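Long-range contacts in glutathione S-transferase (Rhodospirillum rubrum F11, PDB 4O7H), which probably catalyses the attack of the glutathione thiol on electrophilic substrates, as expected of a dimeric glutathione S-transferase: residues Leu9-Arg14 / Ala167-Leu172; Arg17-Glu22 / Leu159-Ile164; Thr139-Ile144 / Glu182-Ala187. One frame throughout, in Å; residues are numbered along the deposited sequence.

Interaction 1: residues Leu9-Arg14 / Ala167-Leu172; sequences LSPAAR and ACHLSL
The seam between the thioredoxin-like domain and the all-helical domain of the glutathione S-transferase fold runs here, where Pro11 and Arg14 on the first turn of helix 11-22 press on Cys168, His169, Ser171 and Leu172 of helix 161-175. Pro11 meets two partners. Its CB sits over the middle of the His169 imidazole, 3.7 Å from the ring centroid and 13° off the normal, a CH-pi contact, while Pro11 CD touches Leu172 CD1 at 3.7 Å. Arg14, extended from CG to NE, crosses Leu172 at a slant; Leu172 CD2 lies over one face of the guanidinium, nearer its rim, 3.7 Å from Arg14 NE. At the edge of the same group Arg14 NH1 donates to Ser171 OG over 2.8 Å, the oxygen tilted 16° from the guanidinium plane. With chi1 at 74°, Ser171 OG turns back to its own helix and donates to Cys168 O at 2.7 Å, while accepting from Arg14 NH1. Cys168 SG packs on the base of Arg14, 3.8 Å from Arg14 CB. Ser10, the N-cap, takes Ala13 N on its OG at 3.0 Å, fixing the turn that carries Pro11 and Arg14. In this family the start of this helix borders the glutathione site.

The buried guanidinium also bonds Gly8 O through NE and Tyr217 OH through NH1. Ser171, which accepts from Arg14 and donates to Cys168 O, would probably be polarised by the arginine, and the pair makes a directional tie between domains within otherwise apolar packing.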
ATOM      1  N   LEU A   9      16.278  -6.260  -5.048  1.00 13.18           N
ATOM      2  CA  LEU A   9      15.178  -6.225  -5.974  1.00 13.81           C
ATOM      3  C   LEU A   9      13.898  -5.628  -5.396  1.00 12.12           C
ATOM      4  O   LEU A   9      12.897  -5.586  -6.049  1.00 13.90           O
ATOM      5  CB  LEU A   9      14.874  -7.665  -6.423  1.00 16.40           C
ATOM      6  CG  LEU A   9      16.023  -8.280  -7.225  1.00 19.65           C
ATOM      7  CD1 LEU A   9      15.539  -9.622  -7.740  1.00 22.74           C
ATOM      8  CD2 LEU A   9      16.384  -7.389  -8.396  1.00 23.80           C
ATOM      9  N   SER A  10      13.941  -5.190  -4.150  1.00 11.31           N
ATOM     10  CA  SER A  10      12.734  -4.715  -3.479  1.00 10.59           C
ATOM     11  C   SER A  10      12.670  -3.190  -3.545  1.00 10.29           C
ATOM     12  O   SER A  10      13.532  -2.542  -2.958  1.00 10.38           O
ATOM     13  CB  SER A  10      12.789  -5.103  -1.997  1.00 11.69           C
ATOM     14  OG  SER A  10      11.759  -4.423  -1.215  1.00 11.59           O
ATOM     15  N   PRO A  11      11.654  -2.624  -4.216  1.00 10.36           N
ATOM     16  CA  PRO A  11      11.555  -1.167  -4.195  1.00 10.33           C
ATOM     17  C   PRO A  11      11.330  -0.603  -2.820  1.00  9.18           C
ATOM     18  O   PRO A  11      11.851   0.477  -2.516  1.00  9.26           O
ATOM     19  CB  PRO A  11      10.387  -0.864  -5.110  1.00 10.95           C
ATOM     20  CG  PRO A  11       9.647  -2.150  -5.258  1.00 11.54           C
ATOM     21  CD  PRO A  11      10.619  -3.240  -5.067  1.00 10.85           C
ATOM     22  N   ALA A  12      10.541  -1.270  -2.003  1.00  8.69           N
ATOM     23  CA  ALA A  12      10.302  -0.779  -0.673  1.00  9.52           C
ATOM     24  C   ALA A  12      11.557  -0.757   0.181  1.00  8.76           C
ATOM     25  O   ALA A  12      11.798   0.149   0.964  1.00  9.69           O
ATOM     26  CB  ALA A  12       9.239  -1.619   0.009  1.00  9.88           C
ATOM     27  N   ALA A  13      12.357  -1.800   0.049  1.00  9.00           N
ATOM     28  CA  ALA A  13      13.602  -1.862   0.793  1.00  8.78           C
ATOM     29  C   ALA A  13      14.582  -0.819   0.313  1.00  8.46           C
ATOM     30  O   ALA A  13      15.248  -0.169   1.147  1.00  9.23           O
ATOM     31  CB  ALA A  13      14.199  -3.268   0.743  1.00  9.96           C
ATOM     32  N   ARG A  14      14.641  -0.598  -0.999  1.00  8.92           N
ATOM     33  CA  ARG A  14      15.458   0.497  -1.510  1.00  8.80           C
ATOM     34  C   ARG A  14      15.030   1.797  -0.891  1.00  9.52           C
ATOM     35  O   ARG A  14      15.869   2.607  -0.456  1.00  9.00           O
ATOM     36  CB  ARG A  14      15.413   0.560  -3.032  1.00  9.13           C
ATOM     37  CG  ARG A  14      16.154  -0.565  -3.763  1.00  9.25           C
ATOM     38  CD  ARG A  14      16.217  -0.340  -5.292  1.00  9.88           C
ATOM     39  NE  ARG A  14      17.101  -1.361  -5.848  1.00 11.68           N
ATOM     40  CZ  ARG A  14      18.011  -1.170  -6.794  1.00 11.96           C
ATOM     41  NH1 ARG A  14      18.106  -0.028  -7.436  1.00 12.02           N
ATOM     42  NH2 ARG A  14      18.839  -2.168  -7.089  1.00 12.13           N
ATOM     43  N   ALA A 167      11.807   7.380  -7.311  1.00  8.73           N
ATOM     44  CA  ALA A 167      13.168   7.178  -7.788  1.00  8.27           C
ATOM     45  C   ALA A 167      13.582   5.738  -7.507  1.00  8.82           C
ATOM     46  O   ALA A 167      14.334   5.143  -8.296  1.00  8.34           O
ATOM     47  CB  ALA A 167      14.125   8.170  -7.127  1.00  8.14           C
ATOM     48  N   CYS A 168      13.122   5.159  -6.392  1.00  7.99           N
ATOM     49  CA  CYS A 168      13.533   3.786  -6.039  1.00  8.98           C
ATOM     50  C   CYS A 168      12.879   2.803  -7.016  1.00  8.66           C
ATOM     51  O   CYS A 168      13.525   1.854  -7.492  1.00  8.67           O
ATOM     52  CB  CYS A 168      13.258   3.451  -4.601  1.00  8.81           C
ATOM     53  SG  CYS A 168      14.440   4.217  -3.490  1.00 10.46           S
ATOM     54  N   HIS A 169      11.607   3.027  -7.351  1.00  8.37           N
ATOM     55  CA  HIS A 169      10.954   2.195  -8.371  1.00  8.80           C
ATOM     56  C   HIS A 169      11.692   2.338  -9.699  1.00  9.35           C
ATOM     57  O   HIS A 169      12.042   1.353 -10.322  1.00  9.67           O
ATOM     58  CB  HIS A 169       9.510   2.614  -8.492  1.00  9.53           C
ATOM     59  CG  HIS A 169       8.622   1.885  -7.542  1.00  9.45           C
ATOM     60  ND1 HIS A 169       8.265   2.345  -6.290  1.00 11.18           N
ATOM     61  CD2 HIS A 169       8.038   0.681  -7.672  1.00  8.62           C
ATOM     62  CE1 HIS A 169       7.432   1.473  -5.733  1.00  8.77           C
ATOM     63  NE2 HIS A 169       7.349   0.434  -6.533  1.00 12.09           N
ATOM     64  N   LEU A 170      11.952   3.582 -10.108  1.00  9.41           N
ATOM     65  CA  LEU A 170      12.597   3.837 -11.390  1.00  9.97           C
ATOM     66  C   LEU A 170      13.985   3.264 -11.428  1.00  9.93           C
ATOM     67  O   LEU A 170      14.451   2.843 -12.504  1.00  9.98           O
ATOM     68  CB  LEU A 170      12.590   5.306 -11.756  1.00 10.33           C
ATOM     69  CG  LEU A 170      11.238   5.768 -12.324  1.00 10.86           C
ATOM     70  CD1 LEU A 170      11.129   7.271 -12.322  1.00 11.79           C
ATOM     71  CD2 LEU A 170      11.097   5.280 -13.765  1.00 11.18           C
ATOM     72  N   SER A 171      14.657   3.191 -10.274  1.00  9.32           N
ATOM     73  CA  SER A 171      16.015   2.654 -10.232  1.00  9.53           C
ATOM     74  C   SER A 171      15.999   1.195 -10.618  1.00  9.15           C
ATOM     75  O   SER A 171      16.980   0.679 -11.216  1.00 10.10           O
ATOM     76  CB  SER A 171      16.692   2.878  -8.890  1.00  9.08           C
ATOM     77  OG  SER A 171      16.239   2.053  -7.841  1.00  9.87           O
ATOM     78  N   LEU A 172      14.925   0.495 -10.262  1.00 10.08           N
ATOM     79  CA  LEU A 172      14.848  -0.937 -10.621  1.00 10.46           C
ATOM     80  C   LEU A 172      14.492  -1.107 -12.104  1.00 10.61           C
ATOM     81  O   LEU A 172      15.072  -1.978 -12.768  1.00 11.16           O
ATOM     82  CB  LEU A 172      13.853  -1.670  -9.744  1.00 11.57           C
ATOM     83  CG  LEU A 172      14.484  -2.005  -8.408  1.00 12.17           C
ATOM     84  CD1 LEU A 172      13.352  -2.223  -7.404  1.00 14.08           C
ATOM     85  CD2 LEU A 172      15.402  -3.217  -8.558  1.00 13.42           C
TER

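Interaction 2: residues Arg17-Glu22 / Leu159-Ile164; sequences RVALAE and LTYADI
Val18 lays its CG1 methyl against CG2 of Ile164 at 3.7 Å, the two branched side chains sliding past each other in opposite directions. Both methyls stand anti to their own backbone N (chi1 of Val18 is 174°), which points each across the space between helix 11-22 and helix 161-175. Ile164 CG1 also lies 3.9 Å from Val18 CG1, so the valine branch rests on the flank of the isoleucine rather than on one methyl alone. One residue on, Ala19 CB meets Tyr161 CE1 at 3.7 Å; the methyl approaches the edge of the ring, close to its plane, and the small side chain lets the phenol pass alongside the helix. Glu22 touches more loosely, through CG near Ile164 CD1 and OE1 near Leu159 CD2. Its carboxylate is held elsewhere: OE1 forms a salt bridge with Arg197 and OE2 a hydrogen bond with Ser199.

The receiving surface is the N-terminus of helix 161-175, closed by a capping box. Thr160 OG1 accepts from Ala162 N at 3.1 Å, and Thr160 N donates to the anti side of Asp163 OD2 at 3.0 Å. Leu159 CD2 comes within 4.1 Å of Ile164 CG1, a hydrophobic staple across the cap. This pairing of box and staple is a well-known feature of the corresponding helix in the glutathione transferase fold. Asp163 OD1 further binds Leu154 N and Trp190 NE1. Around the contact, Tyr161 packs on Cys68 and Leu71 of helix 64-74 and on Val95 of helix 85-119, while on the sheet side of helix 11-22 Arg17 reaches Leu4 and His6 of strand 3-6.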
ATOM      1  N   ARG A  17      16.292   2.212   2.666  1.00  8.65           N
ATOM      2  CA  ARG A  17      17.690   2.474   2.679  1.00  9.70           C
ATOM      3  C   ARG A  17      17.971   3.963   2.379  1.00  8.53           C
ATOM      4  O   ARG A  17      18.793   4.594   3.043  1.00  8.91           O
ATOM      5  CB  ARG A  17      18.470   1.638   1.652  1.00 10.88           C
ATOM      6  CG  ARG A  17      18.470   0.154   1.936  1.00 11.13           C
ATOM      7  CD  ARG A  17      19.401  -0.543   0.981  1.00 13.79           C
ATOM      8  NE  ARG A  17      20.797  -0.342   1.402  1.00 14.12           N
ATOM      9  CZ  ARG A  17      21.828  -0.875   0.737  1.00 14.39           C
ATOM     10  NH1 ARG A  17      21.616  -1.568  -0.371  1.00 16.15           N
ATOM     11  NH2 ARG A  17      23.066  -0.759   1.217  1.00 16.68           N
ATOM     12  N   VAL A  18      17.338   4.485   1.346  1.00  8.76           N
ATOM     13  CA  VAL A  18      17.483   5.912   1.009  1.00  8.70           C
ATOM     14  C   VAL A  18      17.005   6.791   2.155  1.00  9.45           C
ATOM     15  O   VAL A  18      17.685   7.789   2.533  1.00  9.19           O
ATOM     16  CB  VAL A  18      16.820   6.247  -0.329  1.00  8.90           C
ATOM     17  CG1 VAL A  18      16.870   7.772  -0.584  1.00  8.71           C
ATOM     18  CG2 VAL A  18      17.429   5.438  -1.474  1.00  9.50           C
ATOM     19  N   ALA A  19      15.867   6.443   2.754  1.00  8.77           N
ATOM     20  CA  ALA A  19      15.312   7.221   3.876  1.00  9.56           C
ATOM     21  C   ALA A  19      16.255   7.244   5.093  1.00  9.73           C
ATOM     22  O   ALA A  19      16.480   8.279   5.700  1.00 11.09           O
ATOM     23  CB  ALA A  19      13.948   6.661   4.261  1.00  9.50           C
ATOM     24  N   LEU A  20      16.806   6.087   5.461  1.00  9.58           N
ATOM     25  CA  LEU A  20      17.698   5.996   6.578  1.00  9.60           C
ATOM     26  C   LEU A  20      18.904   6.946   6.356  1.00 10.33           C
ATOM     27  O   LEU A  20      19.323   7.681   7.265  1.00 10.55           O
ATOM     28  CB  LEU A  20      18.170   4.546   6.707  1.00  9.62           C
ATOM     29  CG  LEU A  20      17.135   3.602   7.346  1.00  9.61           C
ATOM     30  CD1 LEU A  20      17.581   2.162   7.097  1.00  9.92           C
ATOM     31  CD2 LEU A  20      16.937   3.875   8.831  1.00 10.67           C
ATOM     32  N   ALA A  21      19.449   6.916   5.145  1.00  9.66           N
ATOM     33  CA  ALA A  21      20.600   7.765   4.788  1.00 10.97           C
ATOM     34  C   ALA A  21      20.220   9.266   4.803  1.00 11.41           C
ATOM     35  O   ALA A  21      20.986  10.108   5.273  1.00 12.22           O
ATOM     36  CB  ALA A  21      21.192   7.362   3.460  1.00 11.00           C
ATOM     37  N   GLU A  22      19.051   9.604   4.269  1.00 12.19           N
ATOM     38  CA  GLU A  22      18.573  10.989   4.277  1.00 12.01           C
ATOM     39  C   GLU A  22      18.433  11.484   5.708  1.00 12.63           C
ATOM     40  O   GLU A  22      18.744  12.653   5.995  1.00 14.09           O
ATOM     41  CB  GLU A  22      17.233  11.099   3.573  1.00 12.41           C
ATOM     42  CG  GLU A  22      17.336  11.043   2.048  1.00 12.57           C
ATOM     43  CD  GLU A  22      18.011  12.231   1.415  1.00 13.64           C
ATOM     44  OE1 GLU A  22      17.809  13.362   1.932  1.00 15.51           O
ATOM     45  OE2 GLU A  22      18.735  12.044   0.406  1.00 11.47           O
ATOM     46  N   LEU A 159      12.379  17.809  -0.802  1.00 12.87           N
ATOM     47  CA  LEU A 159      12.456  16.405  -1.121  1.00 13.55           C
ATOM     48  C   LEU A 159      11.689  15.621  -0.033  1.00 11.94           C
ATOM     49  O   LEU A 159      11.818  15.894   1.172  1.00 12.95           O
ATOM     50  CB  LEU A 159      13.907  15.955  -1.229  1.00 13.86           C
ATOM     51  CG  LEU A 159      14.041  14.482  -1.615  1.00 14.83           C
ATOM     52  CD1 LEU A 159      15.092  14.238  -2.693  1.00 17.44           C
ATOM     53  CD2 LEU A 159      14.259  13.658  -0.390  1.00 14.73           C
ATOM     54  N   THR A 160      10.900  14.613  -0.471  1.00 10.64           N
ATOM     55  CA  THR A 160      10.066  13.837   0.455  1.00 10.09           C
ATOM     56  C   THR A 160      10.080  12.378   0.054  1.00  9.90           C
ATOM     57  O   THR A 160      10.723  11.977  -0.931  1.00 10.05           O
ATOM     58  CB  THR A 160       8.607  14.288   0.442  1.00 10.09           C
ATOM     59  OG1 THR A 160       8.039  14.059  -0.859  1.00  9.63           O
ATOM     60  CG2 THR A 160       8.525  15.744   0.824  1.00 10.90           C
ATOM     61  N   TYR A 161       9.333  11.599   0.824  1.00  9.62           N
ATOM     62  CA  TYR A 161       9.143  10.186   0.514  1.00  9.77           C
ATOM     63  C   TYR A 161       8.572  10.050  -0.912  1.00 10.02           C
ATOM     64  O   TYR A 161       8.704   9.017  -1.548  1.00 10.77           O
ATOM     65  CB  TYR A 161       8.190   9.537   1.501  1.00  9.79           C
ATOM     66  CG  TYR A 161       8.824   9.210   2.819  1.00  9.72           C
ATOM     67  CD1 TYR A 161       9.946   8.406   2.868  1.00  9.94           C
ATOM     68  CD2 TYR A 161       8.303   9.650   3.999  1.00 10.24           C
ATOM     69  CE1 TYR A 161      10.503   8.076   4.065  1.00 10.37           C
ATOM     70  CE2 TYR A 161       8.864   9.301   5.198  1.00 10.10           C
ATOM     71  CZ  TYR A 161       9.992   8.554   5.217  1.00 11.04           C
ATOM     72  OH  TYR A 161      10.542   8.231   6.426  1.00 12.42           O
ATOM     73  N   ALA A 162       7.897  11.056  -1.446  1.00 10.09           N
ATOM     74  CA  ALA A 162       7.422  10.925  -2.823  1.00 10.26           C
ATOM     75  C   ALA A 162       8.527  10.760  -3.809  1.00  9.84           C
ATOM     76  O   ALA A 162       8.488   9.869  -4.710  1.00 10.18           O
ATOM     77  CB  ALA A 162       6.571  12.136  -3.194  1.00 10.10           C
ATOM     78  N   ASP A 163       9.524  11.636  -3.732  1.00 10.20           N
ATOM     79  CA  ASP A 163      10.681  11.534  -4.625  1.00  9.97           C
ATOM     80  C   ASP A 163      11.440  10.225  -4.393  1.00  9.46           C
ATOM     81  O   ASP A 163      11.846   9.535  -5.343  1.00 10.02           O
ATOM     82  CB  ASP A 163      11.654  12.680  -4.358  1.00 10.85           C
ATOM     83  CG  ASP A 163      11.010  14.030  -4.487  1.00 10.44           C
ATOM     84  OD1 ASP A 163      10.979  14.565  -5.631  1.00 11.47           O
ATOM     85  OD2 ASP A 163      10.534  14.551  -3.432  1.00 12.02           O
ATOM     86  N   ILE A 164      11.569   9.847  -3.117  1.00  9.50           N
ATOM     87  CA  ILE A 164      12.338   8.639  -2.808  1.00  9.28           C
ATOM     88  C   ILE A 164      11.650   7.403  -3.401  1.00 10.35           C
ATOM     89  O   ILE A 164      12.272   6.566  -4.055  1.00  9.88           O
ATOM     90  CB  ILE A 164      12.526   8.484  -1.330  1.00  9.49           C
ATOM     91  CG1 ILE A 164      13.423   9.623  -0.783  1.00  9.62           C
ATOM     92  CG2 ILE A 164      13.228   7.178  -1.022  1.00 10.53           C
ATOM     93  CD1 ILE A 164      13.411   9.663   0.712  1.00 11.43           C
TER

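Interaction 3: residues Thr139-Ile144 / Glu182-Ala187; sequences THLRYI and EDHPQA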
ATOM      1  N   THR A 139       3.548   6.761 -19.361  1.00 17.37           N
ATOM      2  CA  THR A 139       2.481   7.552 -18.737  1.00 17.11           C
ATOM      3  C   THR A 139       2.955   8.111 -17.409  1.00 14.80           C
ATOM      4  O   THR A 139       2.707   9.269 -17.071  1.00 15.90           O
ATOM      5  CB  THR A 139       1.248   6.682 -18.489  1.00 20.93           C
ATOM      6  OG1 THR A 139       0.938   5.942 -19.692  1.00 25.97           O
ATOM      7  CG2 THR A 139       0.087   7.512 -18.082  1.00 21.20           C
ATOM      8  N   HIS A 140       3.674   7.267 -16.669  1.00 14.27           N
ATOM      9  CA  HIS A 140       4.251   7.715 -15.390  1.00 13.77           C
ATOM     10  C   HIS A 140       5.328   8.763 -15.507  1.00 13.02           C
ATOM     11  O   HIS A 140       5.393   9.690 -14.685  1.00 13.81           O
ATOM     12  CB  HIS A 140       4.743   6.525 -14.596  1.00 13.03           C
ATOM     13  CG  HIS A 140       3.622   5.661 -14.154  1.00 13.78           C
ATOM     14  ND1 HIS A 140       2.913   5.913 -12.995  1.00 13.68           N
ATOM     15  CD2 HIS A 140       3.043   4.585 -14.735  1.00 13.53           C
ATOM     16  CE1 HIS A 140       1.928   5.035 -12.896  1.00 13.86           C
ATOM     17  NE2 HIS A 140       1.969   4.236 -13.949  1.00 14.46           N
ATOM     18  N   LEU A 141       6.220   8.575 -16.489  1.00 12.24           N
ATOM     19  CA  LEU A 141       7.215   9.585 -16.748  1.00 12.46           C
ATOM     20  C   LEU A 141       6.628  10.909 -17.198  1.00 12.47           C
ATOM     21  O   LEU A 141       7.144  11.936 -16.805  1.00 11.60           O
ATOM     22  CB  LEU A 141       8.253   9.113 -17.745  1.00 12.40           C
ATOM     23  CG  LEU A 141       9.174   8.038 -17.174  1.00 13.77           C
ATOM     24  CD1 LEU A 141       9.843   7.275 -18.309  1.00 14.94           C
ATOM     25  CD2 LEU A 141      10.213   8.591 -16.199  1.00 13.75           C
ATOM     26  N   ARG A 142       5.547  10.880 -17.981  1.00 14.67           N
ATOM     27  CA  ARG A 142       4.883  12.125 -18.373  1.00 16.32           C
ATOM     28  C   ARG A 142       4.312  12.850 -17.151  1.00 15.11           C
ATOM     29  O   ARG A 142       4.370  14.097 -17.043  1.00 14.39           O
ATOM     30  CB  ARG A 142       3.751  11.879 -19.405  1.00 20.11           C
ATOM     31  CG  ARG A 142       4.219  11.471 -20.784  1.00 25.97           C
ATOM     32  CD  ARG A 142       3.140  11.721 -21.861  1.00 30.47           C
ATOM     33  NE  ARG A 142       1.954  10.913 -21.630  1.00 34.41           N
ATOM     34  CZ  ARG A 142       1.828   9.648 -22.013  1.00 36.94           C
ATOM     35  NH1 ARG A 142       2.821   9.039 -22.649  1.00 39.06           N
ATOM     36  NH2 ARG A 142       0.709   8.991 -21.736  1.00 39.65           N
ATOM     37  N   TYR A 143       3.783  12.076 -16.202  1.00 15.51           N
ATOM     38  CA  TYR A 143       3.239  12.662 -14.986  1.00 14.65           C
ATOM     39  C   TYR A 143       4.309  13.283 -14.112  1.00 14.25           C
ATOM     40  O   TYR A 143       4.163  14.352 -13.575  1.00 13.29           O
ATOM     41  CB  TYR A 143       2.432  11.603 -14.215  1.00 15.93           C
ATOM     42  CG  TYR A 143       1.661  12.120 -13.055  1.00 16.95           C
ATOM     43  CD1 TYR A 143       0.939  13.302 -13.151  1.00 18.13           C
ATOM     44  CD2 TYR A 143       1.661  11.445 -11.850  1.00 16.13           C
ATOM     45  CE1 TYR A 143       0.215  13.781 -12.069  1.00 19.50           C
ATOM     46  CE2 TYR A 143       0.936  11.902 -10.772  1.00 17.18           C
ATOM     47  CZ  TYR A 143       0.213  13.068 -10.886  1.00 18.81           C
ATOM     48  OH  TYR A 143      -0.467  13.588  -9.836  1.00 18.22           O
ATOM     49  N   ILE A 144       5.415  12.565 -13.937  1.00 11.82           N
ATOM     50  CA  ILE A 144       6.551  13.115 -13.224  1.00 11.60           C
ATOM     51  C   ILE A 144       7.019  14.417 -13.850  1.00 12.02           C
ATOM     52  O   ILE A 144       7.258  15.405 -13.163  1.00 12.09           O
ATOM     53  CB  ILE A 144       7.691  12.070 -13.169  1.00 11.18           C
ATOM     54  CG1 ILE A 144       7.296  10.897 -12.268  1.00 12.42           C
ATOM     55  CG2 ILE A 144       8.986  12.725 -12.724  1.00 13.26           C
ATOM     56  CD1 ILE A 144       8.268   9.757 -12.286  1.00 11.95           C
ATOM     57  N   GLU A 182      15.112   9.482 -22.613  1.00 16.53           N
ATOM     58  CA  GLU A 182      15.224  10.630 -23.507  1.00 19.20           C
ATOM     59  C   GLU A 182      13.875  11.036 -24.097  1.00 19.97           C
ATOM     60  O   GLU A 182      13.733  12.116 -24.679  1.00 20.71           O
ATOM     61  CB  GLU A 182      16.256  10.350 -24.588  1.00 19.56           C
ATOM     62  CG  GLU A 182      17.669  10.197 -24.009  1.00 20.16           C
ATOM     63  CD  GLU A 182      18.326  11.495 -23.567  1.00 23.68           C
ATOM     64  OE1 GLU A 182      17.680  12.576 -23.495  1.00 25.88           O
ATOM     65  OE2 GLU A 182      19.541  11.468 -23.304  1.00 28.66           O
ATOM     66  N   ASP A 183      12.862  10.195 -23.929  1.00 18.41           N
ATOM     67  CA  ASP A 183      11.509  10.620 -24.292  1.00 19.57           C
ATOM     68  C   ASP A 183      10.880  11.569 -23.253  1.00 18.71           C
ATOM     69  O   ASP A 183       9.795  12.125 -23.480  1.00 16.82           O
ATOM     70  CB  ASP A 183      10.603   9.425 -24.514  1.00 21.10           C
ATOM     71  CG  ASP A 183      10.952   8.667 -25.756  1.00 26.11           C
ATOM     72  OD1 ASP A 183      11.399   9.321 -26.705  1.00 27.07           O
ATOM     73  OD2 ASP A 183      10.764   7.450 -25.773  1.00 26.77           O
ATOM     74  N   HIS A 184      11.503  11.685 -22.070  1.00 16.46           N
ATOM     75  CA  HIS A 184      10.927  12.422 -20.936  1.00 15.99           C
ATOM     76  C   HIS A 184      12.007  13.230 -20.226  1.00 16.40           C
ATOM     77  O   HIS A 184      12.392  12.936 -19.057  1.00 16.49           O
ATOM     78  CB  HIS A 184      10.261  11.441 -20.013  1.00 15.89           C
ATOM     79  CG  HIS A 184       9.159  10.682 -20.672  1.00 16.12           C
ATOM     80  ND1 HIS A 184       9.331   9.442 -21.243  1.00 17.18           N
ATOM     81  CD2 HIS A 184       7.877  11.029 -20.895  1.00 14.64           C
ATOM     82  CE1 HIS A 184       8.189   9.040 -21.774  1.00 15.26           C
ATOM     83  NE2 HIS A 184       7.301  10.001 -21.597  1.00 19.38           N
ATOM     84  N   PRO A 185      12.571  14.231 -20.930  1.00 16.23           N
ATOM     85  CA  PRO A 185      13.734  14.940 -20.415  1.00 16.33           C
ATOM     86  C   PRO A 185      13.551  15.621 -19.032  1.00 15.86           C
ATOM     87  O   PRO A 185      14.505  15.697 -18.261  1.00 17.98           O
ATOM     88  CB  PRO A 185      14.059  15.962 -21.508  1.00 17.29           C
ATOM     89  CG  PRO A 185      12.831  16.030 -22.379  1.00 17.47           C
ATOM     90  CD  PRO A 185      12.206  14.679 -22.302  1.00 17.35           C
ATOM     91  N   GLN A 186      12.359  16.119 -18.713  1.00 16.34           N
ATOM     92  CA  GLN A 186      12.165  16.783 -17.417  1.00 16.44           C
ATOM     93  C   GLN A 186      12.258  15.712 -16.290  1.00 15.14           C
ATOM     94  O   GLN A 186      12.857  15.960 -15.242  1.00 13.94           O
ATOM     95  CB  GLN A 186      10.815  17.505 -17.388  1.00 20.33           C
ATOM     96  CG  GLN A 186      10.749  18.598 -18.460  1.00 23.85           C
ATOM     97  CD  GLN A 186       9.327  18.989 -18.872  1.00 29.67           C
ATOM     98  OE1 GLN A 186       8.512  18.144 -19.239  1.00 35.68           O
ATOM     99  NE2 GLN A 186       9.035  20.276 -18.804  1.00 32.39           N
ATOM    100  N   ALA A 187      11.615  14.578 -16.493  1.00 13.42           N
ATOM    101  CA  ALA A 187      11.734  13.428 -15.532  1.00 12.11           C
ATOM    102  C   ALA A 187      13.161  12.935 -15.425  1.00 12.34           C
ATOM    103  O   ALA A 187      13.652  12.660 -14.318  1.00 11.56           O
ATOM    104  CB  ALA A 187      10.846  12.244 -15.922  1.00 11.65           C
TER
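Ile144 and Ala187 bring the two backbones to their closest, CA to CA 5.7 Å, where a middle turn of helix 127-150 meets the first turn of helix 185-195. Before that turn the chain passes from a short 3-10 segment at Glu182-Asp183 through the N-cap residue His184, whose side chain is directed at the long helix. The small Ala187 permits the close approach: its CB is clasped by two branches, Leu141 CD2 at 3.7 Å and Ile144 CG2 also at 3.7 Å.

His184 takes up the other half of the contact. Leu141 CB lies over one face of the imidazole, displaced toward the rim, 3.6 Å from the His184 ring centroid and 18° off the ring normal, in a CH-pi contact; Leu141 CD1 follows at 3.7 Å from His184 ND1. The leucine and histidine side chains cross at about a right angle. Arg142 approaches differently, its CG standing at the ring edge, near the plane, 3.5 Å from His184 NE2. The arginine chain then bends at chi3 (-63°), folding the guanidinium back over Thr139 CA of its own helix, with the guanidinium and imidazole planes 39° apart. The ring also meets that of His138, and His184 ND1 makes a weak hydrogen bond with Pro180 O. Ser145 OG serves both helices, bonding Leu141 O and, weakly, Ala187 N in the opening turn of helix 185-195.

Arg142 NH1 and His184 NE2 remain 4.7 Å apart without touching, so what Arg142 brings to the ring edge is aliphatic carbon, not its charged end. A guanidinium this near would probably make protonation of His184 somewhat less favourable; the join as a whole rests on methyl packing and CH-pi contact inside the helical domain.

Helix 161-175 takes part in interactions 1 and 2 and reaches interaction 3 through Leu170. Interactions 1 and 2, with centres 11 Å apart, are two parts of one interdomain packing between it and helix 11-22, and they touch where Cys168 SG meets Val18 CG2 at 3.8 Å. Interaction 3 lies within the helical domain, its centre 18 Å from that of interaction 1; Leu170, on the same turns as the interdomain residues, carries its CD1 to 3.8 Å from Ile144 CD1. Interactions 2 and 3 do not touch, their nearest atoms being about 8 Å apart. Interaction 1 is thus the middle member and, by family resemblance, the one beside the probable glutathione site.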